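Local coordinates for protein DNA polymerase sliding clamp 3 (Sulfolobus tokodaii, PDB 3AIZ) that encircles DNA as one subunit of a ring-shaped sliding platform, tethering the replicative polymerase and other DNA-processing proteins to the duplex, at residues C[3-8]-C[85-90]; C[17-22]-C[69-74]; C[34-39]-C[49-54]; C[147-152]-C[165-170]; C[214-219]-C[228-233]. One frame throughout, in Å; residues are numbered along the deposited sequence.

Contact 1. Residues C[3-8]-C[85-90]; sequences VKVIDA and DSLYLE
Lys-4 and Tyr-88 run side by side off the same face of an antiparallel strand pair, where they form a non-hydrogen-bonded pair with CA atoms 4.5 Å apart. The lysine chain is fully extended: with chi1 at 176° its CG sits opposite the backbone N, and the methylenes then travel along one side of the phenol. Lys-4 CD comes 3.4 Å from Tyr-88 CE2, meeting the ring obliquely, and NZ ends 3.1 Å from Tyr-88 OH. That ammonium also has a long, weak ion pair with Glu-57. The opposite face is apolar. Val-5 CB lies 4.2 Å from Leu-87 CB, and Ala-8, at the start of the following helix, brings its CB to 3.6 Å from the same Leu-87 CB; Val-3 and Leu-89 continue this face with looser packing. The backbones are joined by two hydrogen-bonded pairs, Val-3 with Leu-89 and Val-5 with Leu-87. Each has two near-straight bonds, for example Leu-87 N to Val-5 O at 2.8 Å with 173° at the hydrogen, the donor lying in the carbonyl plane. Strand 58-60 continues the sheet beyond 2-5, and strand 97-102 continues it beyond 86-91. Helix 71-78 covers the apolar face, Leu-78 touching Leu-87 and Phe-74 touching Leu-89.

Contact 2. Residues C[17-22]-C[69-74]; sequences TLEEFI and VKLEDF
Leu-71, the first residue of helix 71-78, makes most of the contact by sending one methyl into the end of helix 8-18. Its chi1 of -167° sets CG opposite the backbone N, toward helix 8-18, with CD2 as the leading methyl. Leu-18 CB is 3.5 Å from Leu-71 CD2, and Glu-19 CG is 3.7 Å from that same methyl, the glutamate methylenes passing aslant over the leucine. Ile-22 closes the other flank more loosely, its CG1 being 4.4 Å from Leu-71 CD2. At Glu-72 the contact becomes marginal: Glu-19 OE2 stands 3.6 Å from Glu-72 CA. The Glu-72 carboxylate itself leads away and forms a salt bridge with Lys-70, NZ to OE1 3.5 Å. One turn on from Leu-71, Phe-74 meets Phe-15 of helix 8-18 edge-to-face, extending the join between the two helices. No hydrogen bond or salt bridge crosses between 17-22 and 69-74. In all 201 Å² is buried, with Leu-71 the largest contributor. The two carboxylates, 6.4 Å apart from Glu-19 OE2 to Glu-72 OE1, are not in contact and would if anything repel mildly, which leaves the join resting on its apolar contacts.

Contact 3. Residues C[34-39]-C[49-54]; sequences LKIRGI and ILIPAG
A beta hairpin of strands 33-39 and 45-52 brings Leu-34, Lys-35 and Ile-36 opposite Ile-51, Leu-50 and Ile-49, part of the long antiparallel sheet that runs through both domains of this PCNA-family subunit. The short strand axes lie 4.8 Å apart at 170°, close to exactly antiparallel. Leu-34 with Ile-51 and Ile-36 with Ile-49 are the hydrogen-bonded pairs. Ile-49 N donates to Ile-36 O at 2.7 Å from nearly straight beyond the carbonyl. Leu-34 N reaches Ile-51 O at 2.8 Å from above the carbonyl plane, with a more bent 147° at the hydrogen. The side chains of these four residues project from one face as a branched apolar layer: Ile-36 CB is 4.0 Å from Ile-49 CB, and Leu-34 CB is 4.1 Å from Ile-51 CB. Helix 8-18 packs on this layer through Phe-11, Ile-14, Phe-15 and Leu-18. On the other face Lys-35 and Leu-50 form the non-hydrogen-bonded pair, their side chains pointing the same way. The lysine's amino end leads off from the strand. Leu-50 has chi1 173°, which swings its CG to the carbonyl side, and CD1 thereby comes within 3.7 Å of Lys-35 CG.

Contact 4. Residues C[147-152]-C[165-170]; sequences EDIGGD and LSANSD
Asp-152 N donates to Asn-168 O at 3.2 Å, the single hydrogen bond across this contact; the angle at the hydrogen is 150°, and the donor is tilted out of the carbonyl plane. Just before it, Gly-151 brings its bare CA to 3.6 Å from Asn-168 O and 4.0 Å from Ser-169 CA, so the two backbones pass closely where no side chain intervenes. A small apolar patch lies alongside: Ile-149 CG2, the branch set opposite the backbone N, meets Ala-167 CB at 4.0 Å. Further out, Gly-150 leaves the helix with a positive phi of 89° and turns the chain from helix 136-149 toward strand 153-159. Asn-168 is held in strand pairing with Ser-153, and its ND2 bonds to Thr-155 OG1. Ile-146 of the helix touches Ala-167, extending the apolar patch inward. Here, then, is a helix end with a glycine exit leading into a beta hairpin, 153-159 with 162-168, on which the helix packs: the helix-on-antiparallel-sheet packing of a PCNA-fold domain.

Contact 5. Residues C[214-219]-C[228-233]; sequences TVEIAF and RYNLPQ
Thr-214 accepts from Asn-230 N through its backbone O at 2.9 Å, the donor standing almost in line with the carbonyl though the N-H is bent. The Thr-214 and Asn-230 side chains cross at a slant, the hydroxyl lying near the amide. Next, Val-215 and Tyr-229 form a non-hydrogen-bonded pair whose side chains leave the strands together. A chi1 of 54° puts Val-215 CG2 opposite the backbone N and over one face of the phenol, a CH-pi contact 3.9 Å from the Tyr-229 ring centroid and 18° off the ring normal. The Tyr-229 hydroxyl is taken by Thr-205, and Phe-139 of helix 136-149 packs against both residues. Glu-216 and Arg-228 are bonded in both directions, Glu-216 N to Arg-228 O at 2.8 Å. The extended Glu-216 side chain crosses that of Asn-230 at about a right angle. The charged ends of Glu-216 and Arg-228 stay apart, OE1 to NE 5.3 Å; the guanidinium instead forms a salt bridge with Asp-238 and a cation-pi contact with Tyr-236. These pairings, with strand axes at 153°, mark a twisted beta hairpin, one face polar and one helix-covered, in the C-terminal PCNA domain.

Overall arrangement
Contacts 1, 2 and 3 are largely buried and lie in the N-terminal domain; contact 5 is partly buried in the C-terminal domain, and contact 4 lies at its surface. Contacts 3 and 5 are hairpins of one continuous sheet and touch where Ile-51 meets Leu-231. Contact 1 belongs to a separate sheet. Contact 2 packs against both neighbours: Leu-89 on Phe-74 toward contact 1, Leu-18 on Ile-36 and Ile-49 toward contact 3. Chemistry follows position. Paired strands combine repeated backbone bonds with apolar faces under helices; contact 2 has packing alone, and contact 4 a single bond beside glycines, its centre about 38 Å from that of contact 1.

Contact 1. Residues C[3-8]-C[85-90]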
# COMPACT_ATOMS: atom_id res chain seq x y z
N VAL C 3 -12.97 39.09 -22.56
CA VAL C 3 -13.79 37.89 -22.42
C VAL C 3 -13.79 37.38 -20.98
O VAL C 3 -12.78 37.48 -20.28
CB VAL C 3 -13.31 36.78 -23.38
CG1 VAL C 3 -14.05 35.49 -23.11
CG2 VAL C 3 -13.49 37.21 -24.82
N LYS C 4 -14.91 36.83 -20.55
CA LYS C 4 -15.04 36.31 -19.18
C LYS C 4 -15.58 34.89 -19.14
O LYS C 4 -16.62 34.59 -19.72
CB LYS C 4 -15.93 37.23 -18.34
CG LYS C 4 -16.19 36.72 -16.94
CD LYS C 4 -17.17 37.61 -16.19
CE LYS C 4 -17.43 37.10 -14.79
NZ LYS C 4 -18.38 37.98 -14.04
N VAL C 5 -14.86 34.01 -18.45
CA VAL C 5 -15.27 32.62 -18.28
C VAL C 5 -15.66 32.36 -16.83
O VAL C 5 -14.97 32.80 -15.91
CB VAL C 5 -14.14 31.65 -18.66
CG1 VAL C 5 -14.55 30.21 -18.37
CG2 VAL C 5 -13.77 31.82 -20.12
N ILE C 6 -16.75 31.64 -16.62
CA ILE C 6 -17.19 31.31 -15.27
C ILE C 6 -16.54 30.03 -14.76
O ILE C 6 -15.77 30.05 -13.81
CB ILE C 6 -18.72 31.20 -15.17
CG1 ILE C 6 -19.36 32.57 -15.41
CG2 ILE C 6 -19.12 30.66 -13.80
CD1 ILE C 6 -20.87 32.56 -15.29
N ASP C 7 -16.84 28.91 -15.41
CA ASP C 7 -16.24 27.63 -15.05
C ASP C 7 -14.82 27.54 -15.61
O ASP C 7 -14.56 26.78 -16.54
CB ASP C 7 -17.08 26.46 -15.55
CG ASP C 7 -16.58 25.12 -15.04
OD1 ASP C 7 -15.55 25.09 -14.34
OD2 ASP C 7 -17.23 24.09 -15.35
N ALA C 8 -13.92 28.33 -15.04
CA ALA C 8 -12.55 28.41 -15.53
C ALA C 8 -11.75 27.15 -15.23
O ALA C 8 -10.69 26.92 -15.81
CB ALA C 8 -11.85 29.63 -14.96
N ASP C 85 -13.33 30.27 -9.08
CA ASP C 85 -12.58 31.33 -9.77
C ASP C 85 -13.23 31.68 -11.10
O ASP C 85 -13.58 30.80 -11.88
CB ASP C 85 -11.14 30.89 -10.01
CG ASP C 85 -10.21 31.32 -8.90
OD1 ASP C 85 -10.51 32.32 -8.22
OD2 ASP C 85 -9.17 30.65 -8.71
N SER C 86 -13.39 32.97 -11.35
CA SER C 86 -13.83 33.45 -12.65
C SER C 86 -12.61 33.95 -13.42
O SER C 86 -11.69 34.50 -12.83
CB SER C 86 -14.87 34.56 -12.51
OG SER C 86 -14.34 35.66 -11.77
N LEU C 87 -12.60 33.74 -14.73
CA LEU C 87 -11.44 34.08 -15.54
C LEU C 87 -11.73 35.21 -16.52
O LEU C 87 -12.83 35.32 -17.05
CB LEU C 87 -10.93 32.84 -16.28
CG LEU C 87 -9.63 33.00 -17.08
CD1 LEU C 87 -8.73 31.79 -16.86
CD2 LEU C 87 -9.92 33.20 -18.56
N TYR C 88 -10.73 36.06 -16.75
CA TYR C 88 -10.85 37.17 -17.68
C TYR C 88 -9.67 37.19 -18.65
O TYR C 88 -8.52 37.09 -18.24
CB TYR C 88 -10.92 38.51 -16.94
CG TYR C 88 -12.15 38.69 -16.08
CD1 TYR C 88 -12.16 38.26 -14.76
CD2 TYR C 88 -13.29 39.30 -16.58
CE1 TYR C 88 -13.28 38.43 -13.96
CE2 TYR C 88 -14.41 39.47 -15.80
CZ TYR C 88 -14.41 39.04 -14.49
OH TYR C 88 -15.52 39.20 -13.70
N LEU C 89 -9.97 37.31 -19.94
CA LEU C 89 -8.94 37.43 -20.96
C LEU C 89 -9.06 38.80 -21.62
O LEU C 89 -10.17 39.27 -21.86
CB LEU C 89 -9.07 36.33 -22.00
CG LEU C 89 -8.91 34.90 -21.48
CD1 LEU C 89 -9.25 33.88 -22.56
CD2 LEU C 89 -7.51 34.67 -20.94
N GLU C 90 -7.93 39.43 -21.90
CA GLU C 90 -7.94 40.80 -22.41
C GLU C 90 -6.63 41.16 -23.09
O GLU C 90 -5.63 40.45 -22.95
CB GLU C 90 -8.24 41.77 -21.27
CG GLU C 90 -8.65 43.17 -21.71
CD GLU C 90 -9.18 44.01 -20.55
OE1 GLU C 90 -9.27 43.48 -19.42
OE2 GLU C 90 -9.52 45.19 -20.78

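Contact 2. Residues C[17-22]-C[69-74]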
# COMPACT_ATOMS: atom_id res chain seq x y z
N THR C 17 -4.72 20.02 -22.32
CA THR C 17 -4.74 18.98 -23.34
C THR C 17 -3.82 19.36 -24.48
O THR C 17 -3.04 18.54 -24.96
CB THR C 17 -6.16 18.76 -23.90
OG1 THR C 17 -7.03 18.30 -22.86
CG2 THR C 17 -6.13 17.74 -25.02
N LEU C 18 -3.92 20.61 -24.92
CA LEU C 18 -3.12 21.10 -26.04
C LEU C 18 -1.62 21.04 -25.77
O LEU C 18 -0.83 20.88 -26.70
CB LEU C 18 -3.53 22.53 -26.41
CG LEU C 18 -4.95 22.72 -26.95
CD1 LEU C 18 -5.24 24.19 -27.19
CD2 LEU C 18 -5.14 21.92 -28.23
N GLU C 19 -1.23 21.16 -24.51
CA GLU C 19 0.18 21.09 -24.13
C GLU C 19 0.81 19.79 -24.63
O GLU C 19 2.00 19.74 -24.93
CB GLU C 19 0.35 21.20 -22.62
CG GLU C 19 0.33 22.62 -22.08
CD GLU C 19 0.58 22.67 -20.59
OE1 GLU C 19 0.04 21.81 -19.86
OE2 GLU C 19 1.31 23.58 -20.14
N GLU C 20 -0.01 18.74 -24.70
CA GLU C 20 0.46 17.43 -25.12
C GLU C 20 0.85 17.42 -26.60
O GLU C 20 1.60 16.56 -27.05
CB GLU C 20 -0.61 16.37 -24.87
CG GLU C 20 -1.10 16.30 -23.42
CD GLU C 20 -0.09 15.63 -22.50
OE1 GLU C 20 0.95 15.16 -22.98
OE2 GLU C 20 -0.36 15.58 -21.28
N PHE C 21 0.33 18.39 -27.35
CA PHE C 21 0.51 18.41 -28.80
C PHE C 21 1.39 19.55 -29.30
O PHE C 21 2.27 19.34 -30.14
CB PHE C 21 -0.84 18.44 -29.51
CG PHE C 21 -1.71 17.25 -29.21
CD1 PHE C 21 -2.59 17.27 -28.14
CD2 PHE C 21 -1.63 16.11 -29.99
CE1 PHE C 21 -3.38 16.18 -27.86
CE2 PHE C 21 -2.43 15.01 -29.71
CZ PHE C 21 -3.30 15.05 -28.64
N ILE C 22 1.16 20.76 -28.80
CA ILE C 22 1.85 21.94 -29.31
C ILE C 22 2.44 22.82 -28.22
O ILE C 22 2.01 22.77 -27.06
CB ILE C 22 0.92 22.78 -30.20
CG1 ILE C 22 -0.32 23.21 -29.42
CG2 ILE C 22 0.50 21.99 -31.43
CD1 ILE C 22 -1.36 23.90 -30.27
N VAL C 69 0.64 32.88 -27.88
CA VAL C 69 1.27 32.86 -26.57
C VAL C 69 1.84 31.49 -26.25
O VAL C 69 1.23 30.47 -26.57
CB VAL C 69 0.27 33.27 -25.46
CG1 VAL C 69 -0.92 32.32 -25.44
CG2 VAL C 69 0.96 33.31 -24.11
N LYS C 70 3.01 31.46 -25.62
CA LYS C 70 3.61 30.21 -25.19
C LYS C 70 2.65 29.47 -24.27
O LYS C 70 2.29 29.98 -23.20
CB LYS C 70 4.94 30.47 -24.48
CG LYS C 70 5.66 29.20 -24.03
CD LYS C 70 6.90 29.53 -23.21
CE LYS C 70 7.59 28.26 -22.72
NZ LYS C 70 8.73 28.56 -21.81
N LEU C 71 2.23 28.28 -24.68
CA LEU C 71 1.18 27.55 -23.97
C LEU C 71 1.57 27.17 -22.54
O LEU C 71 0.71 27.13 -21.65
CB LEU C 71 0.77 26.31 -24.76
CG LEU C 71 -0.51 25.61 -24.32
CD1 LEU C 71 -1.69 26.56 -24.36
CD2 LEU C 71 -0.77 24.39 -25.19
N GLU C 72 2.84 26.88 -22.31
CA GLU C 72 3.31 26.45 -21.00
C GLU C 72 3.06 27.51 -19.92
O GLU C 72 2.53 27.21 -18.85
CB GLU C 72 4.79 26.08 -21.03
CG GLU C 72 5.33 25.60 -19.69
CD GLU C 72 6.84 25.41 -19.71
OE1 GLU C 72 7.44 25.46 -20.80
OE2 GLU C 72 7.42 25.21 -18.62
N ASP C 73 3.46 28.74 -20.21
CA ASP C 73 3.27 29.84 -19.27
C ASP C 73 1.79 30.13 -19.05
O ASP C 73 1.36 30.38 -17.93
CB ASP C 73 3.97 31.10 -19.79
CG ASP C 73 5.47 30.93 -19.88
OD1 ASP C 73 6.02 30.09 -19.13
OD2 ASP C 73 6.10 31.64 -20.69
N PHE C 74 1.03 30.08 -20.14
CA PHE C 74 -0.41 30.33 -20.08
C PHE C 74 -1.12 29.25 -19.28
O PHE C 74 -2.10 29.53 -18.59
CB PHE C 74 -0.98 30.41 -21.50
CG PHE C 74 -2.45 30.74 -21.54
CD1 PHE C 74 -2.90 31.98 -21.12
CD2 PHE C 74 -3.37 29.82 -22.00
CE1 PHE C 74 -4.25 32.29 -21.16
CE2 PHE C 74 -4.71 30.12 -22.05
CZ PHE C 74 -5.16 31.36 -21.63

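Contact 3. Residues C[34-39]-C[49-54]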
# COMPACT_ATOMS: atom_id res chain seq x y z
N LEU C 34 -14.15 32.24 -30.01
CA LEU C 34 -12.72 31.96 -29.93
C LEU C 34 -12.34 30.74 -30.75
O LEU C 34 -12.73 29.61 -30.43
CB LEU C 34 -12.30 31.76 -28.47
CG LEU C 34 -10.85 31.32 -28.24
CD1 LEU C 34 -9.88 32.28 -28.89
CD2 LEU C 34 -10.56 31.19 -26.75
N LYS C 35 -11.57 30.95 -31.81
CA LYS C 35 -11.08 29.86 -32.64
C LYS C 35 -9.62 29.56 -32.31
O LYS C 35 -8.78 30.45 -32.28
CB LYS C 35 -11.23 30.19 -34.12
CG LYS C 35 -12.67 30.34 -34.58
CD LYS C 35 -12.76 30.67 -36.06
CE LYS C 35 -14.20 30.84 -36.50
NZ LYS C 35 -14.30 31.09 -37.97
N ILE C 36 -9.34 28.29 -32.04
CA ILE C 36 -7.98 27.85 -31.76
C ILE C 36 -7.62 26.71 -32.69
O ILE C 36 -8.39 25.76 -32.85
CB ILE C 36 -7.82 27.38 -30.30
CG1 ILE C 36 -8.25 28.48 -29.33
CG2 ILE C 36 -6.39 26.96 -30.03
CD1 ILE C 36 -8.28 28.04 -27.89
N ARG C 37 -6.46 26.81 -33.32
CA ARG C 37 -6.06 25.84 -34.32
C ARG C 37 -4.56 25.61 -34.28
O ARG C 37 -3.77 26.55 -34.35
CB ARG C 37 -6.49 26.32 -35.71
CG ARG C 37 -6.03 25.44 -36.85
CD ARG C 37 -6.66 25.90 -38.16
NE ARG C 37 -8.12 25.84 -38.11
CZ ARG C 37 -8.91 26.10 -39.14
NH1 ARG C 37 -8.38 26.44 -40.31
NH2 ARG C 37 -10.23 26.03 -39.01
N GLY C 38 -4.16 24.34 -34.16
CA GLY C 38 -2.75 23.99 -34.11
C GLY C 38 -2.46 22.64 -34.74
O GLY C 38 -3.38 21.91 -35.12
N ILE C 39 -1.18 22.31 -34.86
CA ILE C 39 -0.77 21.04 -35.42
C ILE C 39 0.57 20.60 -34.82
O ILE C 39 1.55 21.35 -34.85
CB ILE C 39 -0.67 21.10 -36.96
CG1 ILE C 39 -0.27 19.75 -37.53
CG2 ILE C 39 0.32 22.18 -37.39
CD1 ILE C 39 -0.16 19.74 -39.04
N ILE C 49 -10.34 23.86 -32.78
CA ILE C 49 -11.23 24.16 -31.67
C ILE C 49 -12.07 25.41 -31.93
O ILE C 49 -11.58 26.40 -32.47
CB ILE C 49 -10.44 24.36 -30.36
CG1 ILE C 49 -9.63 23.11 -30.03
CG2 ILE C 49 -11.38 24.71 -29.22
CD1 ILE C 49 -8.75 23.25 -28.81
N LEU C 50 -13.34 25.34 -31.55
CA LEU C 50 -14.23 26.49 -31.65
C LEU C 50 -14.99 26.69 -30.34
O LEU C 50 -15.77 25.84 -29.93
CB LEU C 50 -15.22 26.32 -32.80
CG LEU C 50 -16.31 27.40 -32.88
CD1 LEU C 50 -15.70 28.78 -33.04
CD2 LEU C 50 -17.28 27.10 -34.02
N ILE C 51 -14.74 27.82 -29.70
CA ILE C 51 -15.43 28.17 -28.46
C ILE C 51 -16.30 29.39 -28.70
O ILE C 51 -15.85 30.52 -28.58
CB ILE C 51 -14.43 28.46 -27.33
CG1 ILE C 51 -13.42 27.31 -27.20
CG2 ILE C 51 -15.16 28.68 -26.02
CD1 ILE C 51 -12.37 27.53 -26.14
N PRO C 52 -17.58 29.15 -29.05
CA PRO C 52 -18.54 30.20 -29.42
C PRO C 52 -18.69 31.26 -28.33
O PRO C 52 -18.39 31.00 -27.17
CB PRO C 52 -19.85 29.42 -29.58
CG PRO C 52 -19.43 28.03 -29.91
CD PRO C 52 -18.17 27.81 -29.12
N ALA C 53 -19.17 32.43 -28.72
CA ALA C 53 -19.37 33.53 -27.78
C ALA C 53 -20.27 33.13 -26.63
O ALA C 53 -20.06 33.53 -25.49
CB ALA C 53 -19.94 34.74 -28.51
N GLY C 54 -21.29 32.32 -26.93
CA GLY C 54 -22.25 31.89 -25.93
C GLY C 54 -21.64 31.08 -24.81
O GLY C 54 -22.19 31.01 -23.71

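Contact 4. Residues C[147-152]-C[165-170]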
# COMPACT_ATOMS: atom_id res chain seq x y z
N GLU C 147 -3.88 3.71 -21.96
CA GLU C 147 -2.54 4.24 -21.71
C GLU C 147 -1.81 3.38 -20.69
O GLU C 147 -0.62 3.10 -20.83
CB GLU C 147 -2.62 5.68 -21.22
CG GLU C 147 -1.26 6.30 -20.92
CD GLU C 147 -1.37 7.62 -20.18
OE1 GLU C 147 -2.48 8.17 -20.11
OE2 GLU C 147 -0.33 8.10 -19.68
N ASP C 148 -2.53 2.96 -19.65
CA ASP C 148 -1.97 2.07 -18.64
C ASP C 148 -1.55 0.74 -19.25
O ASP C 148 -0.49 0.21 -18.94
CB ASP C 148 -2.96 1.84 -17.50
CG ASP C 148 -3.04 3.02 -16.55
OD1 ASP C 148 -2.14 3.88 -16.58
OD2 ASP C 148 -4.01 3.09 -15.76
N ILE C 149 -2.40 0.21 -20.13
CA ILE C 149 -2.08 -1.03 -20.84
C ILE C 149 -0.79 -0.86 -21.63
O ILE C 149 0.09 -1.71 -21.59
CB ILE C 149 -3.22 -1.44 -21.80
CG1 ILE C 149 -4.48 -1.80 -21.02
CG2 ILE C 149 -2.78 -2.60 -22.67
CD1 ILE C 149 -5.64 -2.23 -21.89
N GLY C 150 -0.69 0.26 -22.34
CA GLY C 150 0.49 0.56 -23.13
C GLY C 150 0.40 0.01 -24.53
O GLY C 150 -0.46 -0.82 -24.83
N GLY C 151 1.30 0.47 -25.40
CA GLY C 151 1.32 0.02 -26.77
C GLY C 151 1.79 1.11 -27.72
O GLY C 151 1.94 2.27 -27.32
N ASP C 152 2.01 0.75 -28.97
CA ASP C 152 2.48 1.69 -29.98
C ASP C 152 1.33 2.27 -30.78
O ASP C 152 1.45 3.34 -31.37
CB ASP C 152 3.48 1.00 -30.91
CG ASP C 152 4.70 0.47 -30.18
OD1 ASP C 152 5.05 1.03 -29.12
OD2 ASP C 152 5.31 -0.50 -30.67
N LEU C 165 -11.79 -0.94 -29.40
CA LEU C 165 -10.48 -0.31 -29.27
C LEU C 165 -9.45 -1.33 -28.82
O LEU C 165 -9.52 -1.87 -27.72
CB LEU C 165 -10.54 0.85 -28.27
CG LEU C 165 -11.65 1.87 -28.50
CD1 LEU C 165 -11.49 3.03 -27.53
CD2 LEU C 165 -11.64 2.37 -29.93
N SER C 166 -8.48 -1.60 -29.69
CA SER C 166 -7.44 -2.57 -29.38
C SER C 166 -6.09 -1.90 -29.15
O SER C 166 -5.46 -1.42 -30.10
CB SER C 166 -7.32 -3.61 -30.50
OG SER C 166 -8.53 -4.31 -30.68
N ALA C 167 -5.65 -1.87 -27.90
CA ALA C 167 -4.33 -1.35 -27.56
C ALA C 167 -3.26 -2.32 -28.06
O ALA C 167 -2.94 -3.30 -27.39
CB ALA C 167 -4.21 -1.15 -26.06
N ASN C 168 -2.71 -2.02 -29.23
CA ASN C 168 -1.75 -2.91 -29.88
C ASN C 168 -0.34 -2.79 -29.31
O ASN C 168 0.40 -1.88 -29.66
CB ASN C 168 -1.72 -2.66 -31.38
CG ASN C 168 -3.08 -2.79 -32.02
OD1 ASN C 168 -3.75 -3.81 -31.87
ND2 ASN C 168 -3.49 -1.75 -32.73
N SER C 169 0.01 -3.73 -28.44
CA SER C 169 1.37 -3.80 -27.91
C SER C 169 2.26 -4.46 -28.94
O SER C 169 1.99 -4.41 -30.14
CB SER C 169 1.38 -4.60 -26.61
OG SER C 169 0.38 -4.12 -25.72
N ASP C 170 3.34 -5.09 -28.48
CA ASP C 170 4.23 -5.81 -29.38
C ASP C 170 3.93 -7.30 -29.35
O ASP C 170 4.07 -7.95 -28.32
CB ASP C 170 5.69 -5.55 -29.01
CG ASP C 170 6.65 -6.00 -30.09
OD1 ASP C 170 6.18 -6.38 -31.19
OD2 ASP C 170 7.88 -5.98 -29.85

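Contact 5. Residues C[214-219]-C[228-233]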
# COMPACT_ATOMS: atom_id res chain seq x y z
N THR C 214 -19.96 15.22 -24.12
CA THR C 214 -19.98 14.05 -25.00
C THR C 214 -18.88 14.15 -26.05
O THR C 214 -18.42 15.24 -26.38
CB THR C 214 -21.34 13.88 -25.70
OG1 THR C 214 -21.58 14.99 -26.58
CG2 THR C 214 -22.46 13.80 -24.67
N VAL C 215 -18.47 13.00 -26.58
CA VAL C 215 -17.42 12.96 -27.59
C VAL C 215 -17.86 12.15 -28.80
O VAL C 215 -18.40 11.05 -28.67
CB VAL C 215 -16.11 12.37 -27.02
CG1 VAL C 215 -16.37 11.01 -26.38
CG2 VAL C 215 -15.05 12.26 -28.11
N GLU C 216 -17.62 12.69 -29.99
CA GLU C 216 -17.97 12.01 -31.23
C GLU C 216 -16.74 11.39 -31.88
O GLU C 216 -15.76 12.07 -32.15
CB GLU C 216 -18.67 12.96 -32.20
CG GLU C 216 -19.97 13.54 -31.65
CD GLU C 216 -20.62 14.54 -32.58
OE1 GLU C 216 -20.51 14.36 -33.81
OE2 GLU C 216 -21.23 15.51 -32.08
N ILE C 217 -16.81 10.08 -32.11
CA ILE C 217 -15.70 9.33 -32.68
C ILE C 217 -16.01 8.93 -34.12
O ILE C 217 -17.00 8.25 -34.38
CB ILE C 217 -15.42 8.05 -31.87
CG1 ILE C 217 -15.42 8.36 -30.37
CG2 ILE C 217 -14.11 7.41 -32.31
CD1 ILE C 217 -15.40 7.13 -29.49
N ALA C 218 -15.16 9.35 -35.05
CA ALA C 218 -15.35 9.04 -36.46
C ALA C 218 -14.03 8.63 -37.10
O ALA C 218 -12.99 9.22 -36.82
CB ALA C 218 -15.96 10.22 -37.20
N PHE C 219 -14.07 7.62 -37.96
CA PHE C 219 -12.85 7.12 -38.59
C PHE C 219 -13.16 6.20 -39.76
O PHE C 219 -14.31 5.90 -40.05
CB PHE C 219 -12.00 6.37 -37.56
CG PHE C 219 -12.64 5.10 -37.06
CD1 PHE C 219 -13.44 5.12 -35.92
CD2 PHE C 219 -12.45 3.90 -37.72
CE1 PHE C 219 -14.03 3.96 -35.46
CE2 PHE C 219 -13.04 2.74 -37.26
CZ PHE C 219 -13.83 2.77 -36.12
N ARG C 228 -14.13 14.43 -31.83
CA ARG C 228 -14.73 15.72 -31.54
C ARG C 228 -15.27 15.75 -30.12
O ARG C 228 -16.31 15.15 -29.83
CB ARG C 228 -15.86 16.04 -32.52
CG ARG C 228 -16.84 17.09 -31.99
CD ARG C 228 -17.76 17.61 -33.07
NE ARG C 228 -17.04 18.37 -34.08
CZ ARG C 228 -17.62 19.19 -34.95
NH1 ARG C 228 -18.93 19.37 -34.92
NH2 ARG C 228 -16.89 19.85 -35.84
N TYR C 229 -14.55 16.43 -29.24
CA TYR C 229 -15.02 16.61 -27.88
C TYR C 229 -15.97 17.80 -27.82
O TYR C 229 -15.54 18.95 -27.87
CB TYR C 229 -13.84 16.82 -26.93
CG TYR C 229 -13.02 15.57 -26.70
CD1 TYR C 229 -11.88 15.32 -27.45
CD2 TYR C 229 -13.38 14.65 -25.73
CE1 TYR C 229 -11.12 14.19 -27.24
CE2 TYR C 229 -12.62 13.51 -25.51
CZ TYR C 229 -11.50 13.28 -26.27
OH TYR C 229 -10.74 12.15 -26.06
N ASN C 230 -17.26 17.50 -27.75
CA ASN C 230 -18.28 18.54 -27.71
C ASN C 230 -18.13 19.46 -26.50
O ASN C 230 -17.80 19.02 -25.40
CB ASN C 230 -19.68 17.92 -27.72
CG ASN C 230 -19.98 17.18 -29.01
OD1 ASN C 230 -20.57 16.11 -28.99
ND2 ASN C 230 -19.57 17.76 -30.13
N LEU C 231 -18.38 20.75 -26.72
CA LEU C 231 -18.31 21.74 -25.65
C LEU C 231 -19.65 22.44 -25.51
O LEU C 231 -20.44 22.47 -26.46
CB LEU C 231 -17.22 22.77 -25.96
CG LEU C 231 -15.78 22.25 -25.98
CD1 LEU C 231 -14.84 23.31 -26.53
CD2 LEU C 231 -15.34 21.80 -24.59
N PRO C 232 -19.93 22.99 -24.32
CA PRO C 232 -21.17 23.72 -24.07
C PRO C 232 -21.39 24.82 -25.11
O PRO C 232 -20.44 25.33 -25.69
CB PRO C 232 -20.94 24.34 -22.69
CG PRO C 232 -19.99 23.40 -22.03
CD PRO C 232 -19.09 22.89 -23.11
N GLN C 233 -22.66 25.17 -25.33
CA GLN C 233 -23.02 26.25 -26.25
C GLN C 233 -22.53 25.98 -27.67
O GLN C 233 -22.05 26.88 -28.35
CB GLN C 233 -22.48 27.59 -25.75
CG GLN C 233 -22.90 27.93 -24.33
CD GLN C 233 -24.41 27.94 -24.15
OE1 GLN C 233 -25.15 28.30 -25.07
NE2 GLN C 233 -24.87 27.54 -22.97